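Local atomic coordinates of water-soluble chlorophyll protein (Brassicaceae, PDB entry 5HPZ), a protein that binds chlorophyll in a water-soluble tetramer built on the beta-trefoil fold of Kunitz-type protease inhibitors and probably tunes the pigment's spectrum. Residues L43-P51 and P150-I158. Numbering follows the deposited sequence. Where two conformers were deposited one is given.
With 68G (13'2-hydroxyl-Chlorophyll a), chain C.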
loop_
_atom_site.group_PDB
_atom_site.type_symbol
_atom_site.label_atom_id
_atom_site.label_comp_id
_atom_site.label_asym_id
_atom_site.label_seq_id
_atom_site.Cartn_x
_atom_site.Cartn_y
_atom_site.Cartn_z
ATOM N N LEU A 43 10.076 5.136 -9.920
ATOM C CA LEU A 43 8.795 4.802 -10.455
ATOM C C LEU A 43 8.896 4.393 -11.911
ATOM O O LEU A 43 9.824 4.835 -12.663
ATOM C CB LEU A 43 7.887 6.018 -10.392
ATOM C CG LEU A 43 7.586 6.506 -8.986
ATOM C CD1 LEU A 43 6.771 7.766 -9.117
ATOM C CD2 LEU A 43 6.798 5.454 -8.171
ATOM N N GLY A 44 7.922 3.577 -12.333
ATOM C CA GLY A 44 7.802 3.189 -13.725
ATOM C C GLY A 44 6.751 4.037 -14.361
ATOM O O GLY A 44 6.173 4.927 -13.719
ATOM N N ILE A 45 6.458 3.729 -15.618
ATOM C CA ILE A 45 5.446 4.379 -16.374
ATOM C C ILE A 45 4.484 3.344 -16.961
ATOM O O ILE A 45 4.914 2.365 -17.571
ATOM C CB ILE A 45 6.050 5.218 -17.513
ATOM C CG1 ILE A 45 7.146 6.127 -16.969
ATOM C CG2 ILE A 45 4.936 5.988 -18.188
ATOM C CD1 ILE A 45 7.903 6.896 -18.037
ATOM N N THR A 46 3.192 3.506 -16.691
ATOM C CA THR A 46 2.179 2.600 -17.237
ATOM C C THR A 46 1.116 3.358 -17.945
ATOM O O THR A 46 0.965 4.577 -17.744
ATOM C CB THR A 46 1.457 1.726 -16.190
ATOM O OG1 THR A 46 0.747 2.546 -15.221
ATOM C CG2 THR A 46 2.428 0.808 -15.530
ATOM N N GLN A 47 0.375 2.636 -18.778
ATOM C CA GLN A 47 -0.876 3.193 -19.286
ATOM C C GLN A 47 -2.005 2.851 -18.312
ATOM O O GLN A 47 -2.229 1.722 -17.975
ATOM C CB GLN A 47 -1.181 2.631 -20.681
ATOM C CG GLN A 47 -2.534 3.135 -21.158
ATOM C CD GLN A 47 -3.147 2.381 -22.308
ATOM O OE1 GLN A 47 -2.673 1.296 -22.700
ATOM N NE2 GLN A 47 -4.247 2.955 -22.866
ATOM N N THR A 48 -2.782 3.825 -17.899
ATOM C CA THR A 48 -3.877 3.487 -17.079
ATOM C C THR A 48 -4.970 2.748 -17.907
ATOM O O THR A 48 -5.142 2.979 -19.078
ATOM C CB THR A 48 -4.409 4.710 -16.329
ATOM O OG1 THR A 48 -5.447 4.274 -15.452
ATOM C CG2 THR A 48 -4.939 5.694 -17.258
ATOM N N LEU A 49 -5.656 1.831 -17.252
ATOM C CA LEU A 49 -6.744 1.045 -17.824
ATOM C C LEU A 49 -8.053 1.794 -17.795
ATOM O O LEU A 49 -9.029 1.404 -18.430
ATOM C CB LEU A 49 -6.897 -0.243 -17.015
ATOM C CG LEU A 49 -5.828 -1.321 -17.184
ATOM C CD1 LEU A 49 -6.071 -2.444 -16.193
ATOM C CD2 LEU A 49 -5.778 -1.823 -18.649
ATOM N N LEU A 50 -8.069 2.871 -17.023
ATOM C CA LEU A 50 -9.280 3.637 -16.815
ATOM C C LEU A 50 -9.528 4.552 -17.995
ATOM O O LEU A 50 -8.717 5.416 -18.310
ATOM C CB LEU A 50 -9.154 4.458 -15.523
ATOM C CG LEU A 50 -9.090 3.647 -14.213
ATOM C CD1 LEU A 50 -9.262 4.597 -13.029
ATOM C CD2 LEU A 50 -10.121 2.510 -14.144
ATOM N N PRO A 51 -10.662 4.394 -18.647
ATOM C CA PRO A 51 -10.874 5.050 -19.947
ATOM C C PRO A 51 -10.822 6.590 -20.038
ATOM O O PRO A 51 -10.318 7.150 -21.015
ATOM C CB PRO A 51 -12.271 4.559 -20.365
ATOM C CG PRO A 51 -12.844 3.852 -19.202
ATOM C CD PRO A 51 -11.704 3.410 -18.331
ATOM N N PRO A 150 2.371 -4.775 -13.641
ATOM C CA PRO A 150 1.907 -5.282 -12.363
ATOM C C PRO A 150 0.537 -4.776 -11.867
ATOM O O PRO A 150 0.034 -5.313 -10.896
ATOM C CB PRO A 150 3.033 -4.846 -11.389
ATOM C CG PRO A 150 3.662 -3.705 -12.037
ATOM C CD PRO A 150 3.516 -3.864 -13.500
ATOM N N TRP A 151 -0.041 -3.759 -12.503
ATOM C CA TRP A 151 -1.338 -3.242 -12.064
ATOM C C TRP A 151 -2.429 -3.817 -12.934
ATOM O O TRP A 151 -2.801 -3.230 -13.945
ATOM C CB TRP A 151 -1.373 -1.682 -12.141
ATOM C CG TRP A 151 -0.418 -1.094 -11.192
ATOM C CD1 TRP A 151 0.881 -0.746 -11.444
ATOM C CD2 TRP A 151 -0.634 -0.863 -9.794
ATOM N NE1 TRP A 151 1.490 -0.317 -10.282
ATOM C CE2 TRP A 151 0.570 -0.346 -9.266
ATOM C CE3 TRP A 151 -1.728 -0.998 -8.956
ATOM C CZ2 TRP A 151 0.710 -0.013 -7.929
ATOM C CZ3 TRP A 151 -1.587 -0.673 -7.633
ATOM C CH2 TRP A 151 -0.375 -0.159 -7.131
ATOM N N LEU A 152 -2.996 -4.942 -12.520
ATOM C CA LEU A 152 -4.060 -5.596 -13.304
ATOM C C LEU A 152 -3.653 -5.847 -14.760
ATOM O O LEU A 152 -4.485 -5.799 -15.680
ATOM C CB LEU A 152 -5.354 -4.757 -13.289
ATOM C CG LEU A 152 -6.037 -4.402 -11.930
ATOM C CD1 LEU A 152 -7.331 -3.609 -12.176
ATOM C CD2 LEU A 152 -6.369 -5.590 -11.024
ATOM N N GLY A 153 -2.362 -6.075 -14.988
ATOM C CA GLY A 153 -1.854 -6.268 -16.351
ATOM C C GLY A 153 -1.804 -5.020 -17.238
ATOM O O GLY A 153 -1.531 -5.137 -18.409
ATOM N N ALA A 154 -2.015 -3.827 -16.697
ATOM C CA ALA A 154 -1.923 -2.567 -17.518
ATOM C C ALA A 154 -0.588 -2.440 -18.232
ATOM O O ALA A 154 0.415 -2.853 -17.690
ATOM C CB ALA A 154 -2.123 -1.329 -16.664
ATOM N N PRO A 155 -0.587 -1.917 -19.452
ATOM C CA PRO A 155 0.695 -1.901 -20.191
ATOM C C PRO A 155 1.795 -1.061 -19.503
ATOM O O PRO A 155 1.533 0.090 -19.120
ATOM C CB PRO A 155 0.322 -1.254 -21.496
ATOM C CG PRO A 155 -1.109 -1.637 -21.685
ATOM C CD PRO A 155 -1.733 -1.614 -20.330
ATOM N N GLN A 156 2.960 -1.654 -19.302
ATOM C CA GLN A 156 4.074 -0.955 -18.698
ATOM C C GLN A 156 5.086 -0.634 -19.779
ATOM O O GLN A 156 5.371 -1.507 -20.628
ATOM C CB GLN A 156 4.699 -1.854 -17.677
ATOM C CG GLN A 156 5.965 -1.293 -17.158
ATOM C CD GLN A 156 6.720 -2.260 -16.317
ATOM O OE1 GLN A 156 6.182 -3.228 -15.807
ATOM N NE2 GLN A 156 7.999 -1.991 -16.164
ATOM N N LEU A 157 5.679 0.566 -19.729
ATOM C CA LEU A 157 6.617 0.970 -20.744
ATOM C C LEU A 157 7.920 0.347 -20.526
ATOM O O LEU A 157 8.456 0.404 -19.428
ATOM C CB LEU A 157 6.823 2.480 -20.813
ATOM C CG LEU A 157 5.859 3.231 -21.708
ATOM C CD1 LEU A 157 4.400 3.090 -21.229
ATOM C CD2 LEU A 157 6.264 4.673 -21.787
ATOM N N ILE A 158 8.465 -0.202 -21.620
ATOM C CA ILE A 158 9.846 -0.663 -21.713
ATOM C C ILE A 158 10.513 -0.196 -23.004
ATOM O O ILE A 158 9.870 0.324 -23.901
ATOM C CB ILE A 158 9.899 -2.179 -21.710
ATOM C CG1 ILE A 158 9.138 -2.698 -22.933
ATOM C CG2 ILE A 158 9.384 -2.709 -20.372
ATOM C CD1 ILE A 158 8.776 -4.151 -22.847
HETATM C C1 68G C . -5.952 1.526 -12.201
HETATM C C2 68G C . -6.767 1.900 -10.956
HETATM C C3 68G C . -6.866 0.890 -9.900
HETATM C C4 68G C . -6.197 -0.407 -10.221
HETATM C C5 68G C . -7.695 1.051 -8.622
HETATM C C6 68G C . -7.026 1.919 -7.604
HETATM C C7 68G C . -5.666 1.452 -7.210
HETATM C C8 68G C . -5.384 2.149 -5.895
HETATM C C9 68G C . -5.212 3.683 -6.026
HETATM C C10 68G C . -4.084 1.608 -5.358
HETATM C C11 68G C . -4.446 0.719 -4.242
HETATM C C12 68G C . -3.080 0.381 -3.660
HETATM C C13 68G C . -3.082 -1.136 -3.466
HETATM C C14 68G C . -4.265 -1.583 -2.564
HETATM C C15 68G C . -1.714 -1.500 -2.853
HETATM C C16 68G C . -1.372 -2.962 -3.124
HETATM C C17 68G C . 0.002 -3.098 -2.487
HETATM C C18 68G C . 0.377 -4.529 -2.661
HETATM C C19 68G C . 1.884 -4.634 -2.670
HETATM C C20 68G C . -0.133 -5.272 -1.425
HETATM O O2A 68G C . -4.551 1.182 -11.921
HETATM C CGA 68G C . -3.868 1.492 -13.055
HETATM O O1A 68G C . -4.384 1.785 -14.145
HETATM C CBA 68G C . -2.392 1.533 -12.882
HETATM C CAA 68G C . -2.025 3.035 -12.645
HETATM C C2A 68G C . -2.475 3.578 -11.246
HETATM C C3A 68G C . -1.656 2.928 -10.208
HETATM C CMA 68G C . -2.590 2.711 -9.057
HETATM C C4A 68G C . -0.642 3.894 -9.777
HETATM C CHB 68G C . 0.313 3.702 -8.870
HETATM N NA 68G C . -0.927 5.024 -10.383
HETATM C C1A 68G C . -2.016 4.935 -11.160
HETATM C CHA 68G C . -2.519 6.012 -11.786
HETATM C CBD 68G C . -3.728 6.175 -12.547
HETATM C CGD 68G C . -4.911 5.780 -11.796
HETATM O O1D 68G C . -5.797 5.039 -12.283
HETATM O O2D 68G C . -5.011 6.237 -10.529
HETATM C CED 68G C . -6.176 5.789 -9.872
HETATM O O 68G C . -3.810 5.393 -13.678
HETATM C CAD 68G C . -3.764 7.567 -12.902
HETATM O OBD 68G C . -4.654 8.081 -13.644
HETATM C C3D 68G C . -2.677 8.187 -12.350
HETATM C C2D 68G C . -1.939 9.311 -12.133
HETATM C CMD 68G C . -2.253 10.556 -12.607
HETATM C C4D 68G C . -1.991 7.244 -11.704
HETATM N ND 68G C . -0.919 7.723 -11.097
HETATM C C1D 68G C . -0.866 9.041 -11.360
HETATM C CHD 68G C . 0.120 9.900 -10.891
HETATM C C4C 68G C . 1.153 9.689 -10.054
HETATM N NC 68G C . 1.480 8.444 -9.589
HETATM MG MG 68G C . 0.431 6.730 -9.978
HETATM C C3C 68G C . 2.098 10.534 -9.538
HETATM C CAC 68G C . 2.199 12.027 -9.754
HETATM C CBC 68G C . 1.199 12.629 -8.707
HETATM C C2C 68G C . 2.943 9.818 -8.764
HETATM C CMC 68G C . 3.992 10.342 -8.091
HETATM C C1C 68G C . 2.560 8.506 -8.786
HETATM C CHC 68G C . 3.077 7.435 -8.165
HETATM C C4B 68G C . 2.536 6.214 -7.949
HETATM N NB 68G C . 1.592 5.679 -8.734
HETATM C C1B 68G C . 1.255 4.474 -8.277
HETATM C C2B 68G C . 2.007 4.249 -7.162
HETATM C CMB 68G C . 1.951 3.129 -6.399
HETATM C C3B 68G C . 2.829 5.300 -7.002
HETATM C CAB 68G C . 3.732 5.607 -6.055
HETATM C CBB 68G C . 4.502 4.648 -5.172
HETATM O O HOH W 1 8.064 1.242 -16.800
#
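Leu49 turns its CG anti to its own carbonyl carbon (chi1 -73°), which lays the isobutyl group over the 151-154 turn: CG rests on Ala154 CB at 3.7 Å, and CD1 reaches Leu152 CB at 3.8 Å. In Trp151 a chi1 of -65° offers the indole face to the chlorophyll, whose macrocycle comes edge-on to it, C3A lying 3.9 Å above the ring plane, over its centre, with CMA beside it. The indole NE1 donates to Ala34 O. With an alanine in place of Trp151, that edge is likely to lose the surface it packs against, and Ala34 O its NE1 donor. The turn itself is type I', closed by Ala154 N to Trp151 O at 2.9 Å. Beyond it the backbones meet in a single antiparallel bridge, Thr46 with Gln156. Two bonds flank it: Leu157 N to Ile45 O, 2.9 Å and almost straight at 175°, and Gln47 N to Pro155 O, 2.8 Å. Gln47 passes across Pro155, its OE1 3.5 Å from CG of that ring, while NE2 is hydrogen-bonded to Ser25 OG and Gly28 O. A water joins Ile45 N, Gln156 NE2 and Leu157 O. Thus two parts of the beta-trefoil meet where Leu49, Trp151 and Leu152 line the chlorophyll pocket: strand 44-47, paired with strand 30-33, and strand 155-160, which pairs with strand 142-148; Ile45 and Leu157 both pack on Ile111 of strand 111-113, and Ile86 of a third subunit covers Leu49 and Leu152.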